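Local atomic coordinates of prolyl-ACP dehydrogenase (Oscillatoria sp., PDB entry 4IRN), a protein that oxidises a prolyl group carried on an acyl carrier protein during anatoxin-a biosynthesis, using FAD in an acyl-CoA dehydrogenase fold. Residues 351-365 and 396-410. Numbering follows the deposited sequence.
With FAD (flavin-adenine dinucleotide), chain I.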
loop_
_atom_site.group_PDB
_atom_site.type_symbol
_atom_site.label_atom_id
_atom_site.label_comp_id
_atom_site.label_asym_id
_atom_site.label_seq_id
_atom_site.Cartn_x
_atom_site.Cartn_y
_atom_site.Cartn_z
ATOM N N LEU A 351 17.143 9.714 -15.782
ATOM C CA LEU A 351 16.440 9.728 -14.496
ATOM C C LEU A 351 14.929 9.818 -14.725
ATOM O O LEU A 351 14.183 9.069 -14.111
ATOM C CB LEU A 351 16.926 10.915 -13.628
ATOM C CG LEU A 351 16.113 11.278 -12.366
ATOM C CD1 LEU A 351 16.171 10.174 -11.311
ATOM C CD2 LEU A 351 16.578 12.593 -11.791
ATOM N N GLU A 352 14.492 10.721 -15.618
ATOM C CA GLU A 352 13.084 10.941 -15.929
ATOM C C GLU A 352 12.452 9.759 -16.651
ATOM O O GLU A 352 11.285 9.461 -16.406
ATOM C CB GLU A 352 12.885 12.255 -16.689
ATOM C CG GLU A 352 13.094 13.491 -15.822
ATOM C CD GLU A 352 14.524 13.900 -15.493
ATOM O OE1 GLU A 352 15.469 13.380 -16.131
ATOM O OE2 GLU A 352 14.696 14.760 -14.600
ATOM N N ALA A 353 13.220 9.073 -17.517
ATOM C CA ALA A 353 12.768 7.892 -18.258
ATOM C C ALA A 353 12.600 6.711 -17.308
ATOM O O ALA A 353 11.660 5.930 -17.472
ATOM C CB ALA A 353 13.765 7.544 -19.349
ATOM N N SER A 354 13.500 6.597 -16.306
ATOM C CA SER A 354 13.479 5.538 -15.298
ATOM C C SER A 354 12.292 5.704 -14.367
ATOM O O SER A 354 11.640 4.717 -14.042
ATOM C CB SER A 354 14.782 5.515 -14.513
ATOM O OG SER A 354 15.882 5.265 -15.375
ATOM N N MET A 355 11.986 6.962 -13.972
ATOM C CA MET A 355 10.842 7.310 -13.120
ATOM C C MET A 355 9.530 7.010 -13.852
ATOM O O MET A 355 8.593 6.487 -13.238
ATOM C CB MET A 355 10.889 8.789 -12.719
ATOM C CG MET A 355 11.968 9.103 -11.709
ATOM S SD MET A 355 11.988 10.836 -11.214
ATOM C CE MET A 355 10.769 10.817 -9.999
ATOM N N ALA A 356 9.482 7.320 -15.170
ATOM C CA ALA A 356 8.331 7.080 -16.031
ATOM C C ALA A 356 8.065 5.580 -16.168
ATOM O O ALA A 356 6.943 5.140 -15.925
ATOM C CB ALA A 356 8.553 7.706 -17.397
ATOM N N ASN A 357 9.104 4.802 -16.488
ATOM C CA ASN A 357 9.014 3.361 -16.643
ATOM C C ASN A 357 8.564 2.684 -15.357
ATOM O O ASN A 357 7.661 1.851 -15.387
ATOM C CB ASN A 357 10.345 2.806 -17.101
ATOM C CG ASN A 357 10.213 1.483 -17.787
ATOM O OD1 ASN A 357 10.329 0.430 -17.170
ATOM N ND2 ASN A 357 9.958 1.514 -19.079
ATOM N N LEU A 358 9.170 3.069 -14.224
ATOM C CA LEU A 358 8.859 2.520 -12.905
ATOM C C LEU A 358 7.406 2.822 -12.516
ATOM O O LEU A 358 6.686 1.908 -12.106
ATOM C CB LEU A 358 9.863 3.019 -11.833
ATOM C CG LEU A 358 9.550 2.777 -10.338
ATOM C CD1 LEU A 358 9.686 1.317 -9.959
ATOM C CD2 LEU A 358 10.475 3.576 -9.468
ATOM N N TYR A 359 6.966 4.089 -12.681
ATOM C CA TYR A 359 5.604 4.488 -12.351
ATOM C C TYR A 359 4.547 3.845 -13.260
ATOM O O TYR A 359 3.635 3.214 -12.741
ATOM C CB TYR A 359 5.425 6.021 -12.301
ATOM C CG TYR A 359 4.063 6.400 -11.769
ATOM C CD1 TYR A 359 3.831 6.485 -10.399
ATOM C CD2 TYR A 359 2.974 6.537 -12.626
ATOM C CE1 TYR A 359 2.555 6.717 -9.895
ATOM C CE2 TYR A 359 1.688 6.746 -12.132
ATOM C CZ TYR A 359 1.486 6.850 -10.764
ATOM O OH TYR A 359 0.239 7.125 -10.257
ATOM N N ILE A 360 4.636 4.053 -14.574
ATOM C CA ILE A 360 3.679 3.569 -15.569
ATOM C C ILE A 360 3.481 2.053 -15.572
ATOM O O ILE A 360 2.344 1.611 -15.674
ATOM C CB ILE A 360 3.913 4.192 -16.981
ATOM C CG1 ILE A 360 3.920 5.739 -16.890
ATOM C CG2 ILE A 360 2.863 3.679 -17.995
ATOM C CD1 ILE A 360 4.387 6.492 -18.096
ATOM N N SER A 361 4.579 1.264 -15.443
ATOM C CA SER A 361 4.508 -0.191 -15.460
ATOM C C SER A 361 3.697 -0.719 -14.304
ATOM O O SER A 361 2.879 -1.627 -14.497
ATOM C CB SER A 361 5.906 -0.797 -15.447
ATOM O OG SER A 361 6.621 -0.415 -14.288
ATOM N N GLU A 362 3.895 -0.138 -13.113
ATOM C CA GLU A 362 3.178 -0.527 -11.901
ATOM C C GLU A 362 1.752 -0.005 -11.883
ATOM O O GLU A 362 0.859 -0.692 -11.396
ATOM C CB GLU A 362 3.923 -0.086 -10.648
ATOM C CG GLU A 362 5.171 -0.901 -10.371
ATOM C CD GLU A 362 6.077 -0.367 -9.272
ATOM O OE1 GLU A 362 5.758 0.661 -8.628
ATOM O OE2 GLU A 362 7.107 -1.031 -9.026
ATOM N N ALA A 363 1.548 1.218 -12.396
ATOM C CA ALA A 363 0.250 1.861 -12.517
ATOM C C ALA A 363 -0.652 1.038 -13.453
ATOM O O ALA A 363 -1.828 0.815 -13.140
ATOM C CB ALA A 363 0.430 3.266 -13.067
ATOM N N TRP A 364 -0.075 0.552 -14.572
ATOM C CA TRP A 364 -0.756 -0.265 -15.564
ATOM C C TRP A 364 -1.254 -1.594 -14.988
ATOM O O TRP A 364 -2.413 -1.937 -15.201
ATOM C CB TRP A 364 0.144 -0.500 -16.793
ATOM C CG TRP A 364 -0.567 -1.044 -18.005
ATOM C CD1 TRP A 364 -1.915 -1.045 -18.247
ATOM C CD2 TRP A 364 0.047 -1.640 -19.151
ATOM N NE1 TRP A 364 -2.179 -1.634 -19.460
ATOM C CE2 TRP A 364 -0.995 -2.003 -20.042
ATOM C CE3 TRP A 364 1.377 -1.928 -19.507
ATOM C CZ2 TRP A 364 -0.746 -2.622 -21.271
ATOM C CZ3 TRP A 364 1.625 -2.536 -20.729
ATOM C CH2 TRP A 364 0.573 -2.866 -21.601
ATOM N N VAL A 365 -0.391 -2.317 -14.253
ATOM C CA VAL A 365 -0.705 -3.613 -13.635
ATOM C C VAL A 365 -1.840 -3.459 -12.630
ATOM O O VAL A 365 -2.807 -4.212 -12.670
ATOM C CB VAL A 365 0.569 -4.263 -13.012
ATOM C CG1 VAL A 365 0.223 -5.409 -12.070
ATOM C CG2 VAL A 365 1.531 -4.737 -14.092
ATOM N N SER A 396 5.834 -5.352 -18.712
ATOM C CA SER A 396 6.393 -4.009 -18.519
ATOM C C SER A 396 7.248 -3.873 -17.265
ATOM O O SER A 396 8.074 -2.968 -17.200
ATOM C CB SER A 396 5.288 -2.957 -18.540
ATOM O OG SER A 396 4.461 -3.036 -17.390
ATOM N N LYS A 397 7.062 -4.780 -16.288
ATOM C CA LYS A 397 7.805 -4.830 -15.023
ATOM C C LYS A 397 9.151 -5.546 -15.208
ATOM O O LYS A 397 9.969 -5.545 -14.282
ATOM C CB LYS A 397 6.970 -5.516 -13.927
ATOM C CG LYS A 397 5.764 -4.697 -13.495
ATOM C CD LYS A 397 5.028 -5.305 -12.338
ATOM C CE LYS A 397 5.517 -4.795 -11.013
ATOM N NZ LYS A 397 4.599 -5.235 -9.938
ATOM N N PHE A 398 9.381 -6.144 -16.409
ATOM C CA PHE A 398 10.606 -6.885 -16.735
ATOM C C PHE A 398 11.389 -6.323 -17.920
ATOM O O PHE A 398 12.614 -6.191 -17.812
ATOM C CB PHE A 398 10.328 -8.387 -16.872
ATOM C CG PHE A 398 9.602 -8.941 -15.671
ATOM C CD1 PHE A 398 10.236 -9.035 -14.436
ATOM C CD2 PHE A 398 8.262 -9.301 -15.754
ATOM C CE1 PHE A 398 9.558 -9.513 -13.319
ATOM C CE2 PHE A 398 7.582 -9.783 -14.636
ATOM C CZ PHE A 398 8.235 -9.880 -13.426
ATOM N N TYR A 399 10.703 -5.966 -19.039
ATOM C CA TYR A 399 11.413 -5.352 -20.161
ATOM C C TYR A 399 11.733 -3.897 -19.839
ATOM O O TYR A 399 11.048 -3.297 -18.999
ATOM C CB TYR A 399 10.716 -5.551 -21.517
ATOM C CG TYR A 399 9.367 -4.894 -21.683
ATOM C CD1 TYR A 399 9.261 -3.527 -21.927
ATOM C CD2 TYR A 399 8.207 -5.657 -21.762
ATOM C CE1 TYR A 399 8.024 -2.923 -22.135
ATOM C CE2 TYR A 399 6.966 -5.065 -21.989
ATOM C CZ TYR A 399 6.878 -3.698 -22.163
ATOM O OH TYR A 399 5.650 -3.126 -22.381
ATOM N N SER A 400 12.815 -3.357 -20.445
ATOM C CA SER A 400 13.360 -2.000 -20.228
ATOM C C SER A 400 13.966 -1.858 -18.815
ATOM O O SER A 400 14.314 -0.754 -18.392
ATOM C CB SER A 400 12.308 -0.918 -20.493
ATOM O OG SER A 400 11.673 -1.078 -21.752
ATOM N N GLY A 401 14.100 -2.986 -18.114
ATOM C CA GLY A 401 14.619 -3.055 -16.754
ATOM C C GLY A 401 13.525 -3.330 -15.743
ATOM O O GLY A 401 12.381 -2.906 -15.932
ATOM N N THR A 402 13.867 -4.050 -14.659
ATOM C CA THR A 402 12.923 -4.384 -13.584
ATOM C C THR A 402 12.655 -3.158 -12.718
ATOM O O THR A 402 13.464 -2.226 -12.722
ATOM C CB THR A 402 13.429 -5.542 -12.714
ATOM O OG1 THR A 402 14.603 -5.133 -12.028
ATOM C CG2 THR A 402 13.670 -6.828 -13.493
ATOM N N SER A 403 11.544 -3.179 -11.941
ATOM C CA SER A 403 11.151 -2.092 -11.034
ATOM C C SER A 403 12.265 -1.771 -10.026
ATOM O O SER A 403 12.540 -0.596 -9.779
ATOM C CB SER A 403 9.845 -2.435 -10.328
ATOM O OG SER A 403 8.792 -2.567 -11.270
ATOM N N GLU A 404 12.945 -2.818 -9.521
ATOM C CA GLU A 404 14.059 -2.743 -8.574
ATOM C C GLU A 404 15.266 -2.026 -9.184
ATOM O O GLU A 404 15.887 -1.214 -8.502
ATOM C CB GLU A 404 14.456 -4.147 -8.089
ATOM C CG GLU A 404 13.384 -4.869 -7.283
ATOM C CD GLU A 404 12.189 -5.416 -8.046
ATOM O OE1 GLU A 404 12.389 -6.035 -9.116
ATOM O OE2 GLU A 404 11.048 -5.232 -7.566
ATOM N N ILE A 405 15.584 -2.311 -10.461
ATOM C CA ILE A 405 16.683 -1.703 -11.213
ATOM C C ILE A 405 16.486 -0.212 -11.368
ATOM O O ILE A 405 17.429 0.540 -11.120
ATOM C CB ILE A 405 16.939 -2.447 -12.558
ATOM C CG1 ILE A 405 17.708 -3.756 -12.323
ATOM C CG2 ILE A 405 17.620 -1.579 -13.648
ATOM C CD1 ILE A 405 18.914 -3.693 -11.310
ATOM N N GLN A 406 15.258 0.211 -11.738
ATOM C CA GLN A 406 14.887 1.626 -11.905
ATOM C C GLN A 406 15.106 2.362 -10.589
ATOM O O GLN A 406 15.703 3.433 -10.589
ATOM C CB GLN A 406 13.410 1.787 -12.321
ATOM C CG GLN A 406 12.888 0.784 -13.345
ATOM C CD GLN A 406 13.193 1.091 -14.798
ATOM O OE1 GLN A 406 13.632 2.176 -15.168
ATOM N NE2 GLN A 406 12.767 0.190 -15.666
ATOM N N ARG A 407 14.649 1.759 -9.458
ATOM C CA ARG A 407 14.800 2.292 -8.098
ATOM C C ARG A 407 16.277 2.501 -7.784
ATOM O O ARG A 407 16.636 3.557 -7.260
ATOM C CB ARG A 407 14.164 1.346 -7.076
ATOM C CG ARG A 407 12.651 1.264 -7.177
ATOM C CD ARG A 407 12.065 0.272 -6.203
ATOM N NE ARG A 407 10.671 -0.035 -6.498
ATOM C CZ ARG A 407 9.639 0.721 -6.138
ATOM N NH1 ARG A 407 9.836 1.855 -5.477
ATOM N NH2 ARG A 407 8.401 0.354 -6.445
ATOM N N VAL A 408 17.141 1.515 -8.159
ATOM C CA VAL A 408 18.596 1.578 -7.965
ATOM C C VAL A 408 19.171 2.739 -8.812
ATOM O O VAL A 408 19.978 3.516 -8.294
ATOM C CB VAL A 408 19.281 0.211 -8.253
ATOM C CG1 VAL A 408 20.798 0.343 -8.351
ATOM C CG2 VAL A 408 18.901 -0.827 -7.201
ATOM N N VAL A 409 18.723 2.875 -10.087
ATOM C CA VAL A 409 19.138 3.937 -11.008
ATOM C C VAL A 409 18.757 5.316 -10.425
ATOM O O VAL A 409 19.612 6.199 -10.373
ATOM C CB VAL A 409 18.590 3.702 -12.444
ATOM C CG1 VAL A 409 18.813 4.923 -13.344
ATOM C CG2 VAL A 409 19.212 2.455 -13.074
ATOM N N ILE A 410 17.506 5.472 -9.930
ATOM C CA ILE A 410 17.015 6.716 -9.324
ATOM C C ILE A 410 17.863 7.082 -8.102
ATOM O O ILE A 410 18.320 8.228 -7.995
ATOM C CB ILE A 410 15.474 6.679 -9.039
ATOM C CG1 ILE A 410 14.662 6.539 -10.362
ATOM C CG2 ILE A 410 14.996 7.915 -8.223
ATOM C CD1 ILE A 410 13.308 5.879 -10.232
HETATM P PA FAD I . 17.756 -10.633 -13.119
HETATM O O1A FAD I . 18.458 -9.495 -13.748
HETATM O O2A FAD I . 18.316 -12.046 -13.145
HETATM O O5B FAD I . 17.566 -10.352 -11.577
HETATM C C5B FAD I . 16.799 -11.260 -10.769
HETATM C C4B FAD I . 15.988 -10.449 -9.795
HETATM O O4B FAD I . 16.868 -9.831 -8.842
HETATM C C3B FAD I . 15.123 -9.353 -10.419
HETATM O O3B FAD I . 13.758 -9.606 -10.124
HETATM C C2B FAD I . 15.626 -8.029 -9.820
HETATM O O2B FAD I . 14.551 -7.338 -9.202
HETATM C C1B FAD I . 16.614 -8.442 -8.728
HETATM N N9A FAD I . 17.888 -7.725 -8.770
HETATM C C8A FAD I . 18.943 -7.969 -9.609
HETATM N N7A FAD I . 19.943 -7.132 -9.467
HETATM C C5A FAD I . 19.522 -6.277 -8.465
HETATM C C6A FAD I . 20.125 -5.151 -7.851
HETATM N N6A FAD I . 21.336 -4.688 -8.170
HETATM N N1A FAD I . 19.424 -4.507 -6.893
HETATM C C2A FAD I . 18.214 -4.969 -6.564
HETATM N N3A FAD I . 17.557 -6.021 -7.060
HETATM C C4A FAD I . 18.257 -6.634 -8.017
HETATM N N1 FAD I . 16.538 -7.856 -23.433
HETATM C C2 FAD I . 17.210 -7.489 -24.577
HETATM O O2 FAD I . 18.422 -7.274 -24.553
HETATM N N3 FAD I . 16.530 -7.381 -25.788
HETATM C C4 FAD I . 15.189 -7.616 -25.974
HETATM O O4 FAD I . 14.695 -7.491 -27.094
HETATM C C4X FAD I . 14.471 -8.015 -24.763
HETATM N N5 FAD I . 13.190 -8.291 -24.864
HETATM C C5X FAD I . 12.531 -8.733 -23.716
HETATM C C6 FAD I . 11.167 -9.029 -23.809
HETATM C C7 FAD I . 10.442 -9.455 -22.702
HETATM C C7M FAD I . 8.956 -9.674 -22.822
HETATM C C8 FAD I . 11.104 -9.614 -21.464
HETATM C C8M FAD I . 10.368 -10.066 -20.230
HETATM C C9 FAD I . 12.462 -9.339 -21.373
HETATM C C9A FAD I . 13.193 -8.893 -22.470
HETATM N N10 FAD I . 14.581 -8.584 -22.403
HETATM C C10 FAD I . 15.239 -8.127 -23.517
HETATM C "C1'" FAD I . 15.316 -8.844 -21.145
HETATM C "C2'" FAD I . 14.806 -7.923 -20.046
HETATM O "O2'" FAD I . 15.332 -6.605 -20.180
HETATM C "C3'" FAD I . 15.101 -8.518 -18.669
HETATM O "O3'" FAD I . 13.871 -8.857 -18.032
HETATM C "C4'" FAD I . 15.920 -7.613 -17.747
HETATM O "O4'" FAD I . 17.178 -7.310 -18.355
HETATM C "C5'" FAD I . 16.079 -8.174 -16.346
HETATM O "O5'" FAD I . 16.890 -9.360 -16.367
HETATM P P FAD I . 16.378 -10.692 -15.625
HETATM O O1P FAD I . 14.920 -10.895 -15.803
HETATM O O2P FAD I . 17.390 -11.629 -16.240
HETATM O O3P FAD I . 16.422 -10.719 -14.025
#
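CD1 of L358 lies over one face of the R407 guanidinium, 3.6 Å above its plane and displaced toward the rim, while the carboxylate of E362 reaches the same group obliquely, the two planes 28° apart. E362 and R407 come from opposite directions and form a salt bridge, with NH2 of R407 3.2 Å from OE2 of E362 in a weak, bent hydrogen bond. R407 extends fully from CG to NE, which carries its charge past L358; its NH1 pairs with E324 of a second subunit. At the other end, the W364 ring has the Y399 hydroxyl near its plane at the edge, whereas OG of S396 approaches obliquely. The Y399 ring carries CA of S396 over one face and OG of S400 in plane at its edge, and stacks with F122. The amide planes of N357 and Q406 are roughly parallel; OD1 of N357 and NE2 of Q406 lie 2.9 Å apart, but at a poor angle for a hydrogen bond. NE2 instead makes weak bonds to the carbonyls of S400 and G401, and ND2 of N357 donates to the carbonyl of R280. Alongside these polar groups and on toward L351, knobs-into-holes packing is reciprocal: L358 sits among S403, Q406, R407 and I410, and I410 among L351, S354, M355 and L358. CD2 of L358 meets CD1 of I410 at 3.7 Å, because L358 turns its CG away from the backbone N (chi1 168°). The axes of segments 351-365 and 403-410 approach to 9.2 Å and run broadly antiparallel (148°). Beyond this interface, the carbonyl O of F398 accepts a 3.0 Å hydrogen bond from O3' of FAD, and T402, which also lines the cofactor pocket, stands at the N-cap of helix 403-414, its OG1 accepting a weak bond from the backbone N of I405. This packing of two broadly antiparallel helices, with a cofactor-binding turn leading into one of them, belongs to the C-terminal helical domain of the acyl-CoA dehydrogenase fold.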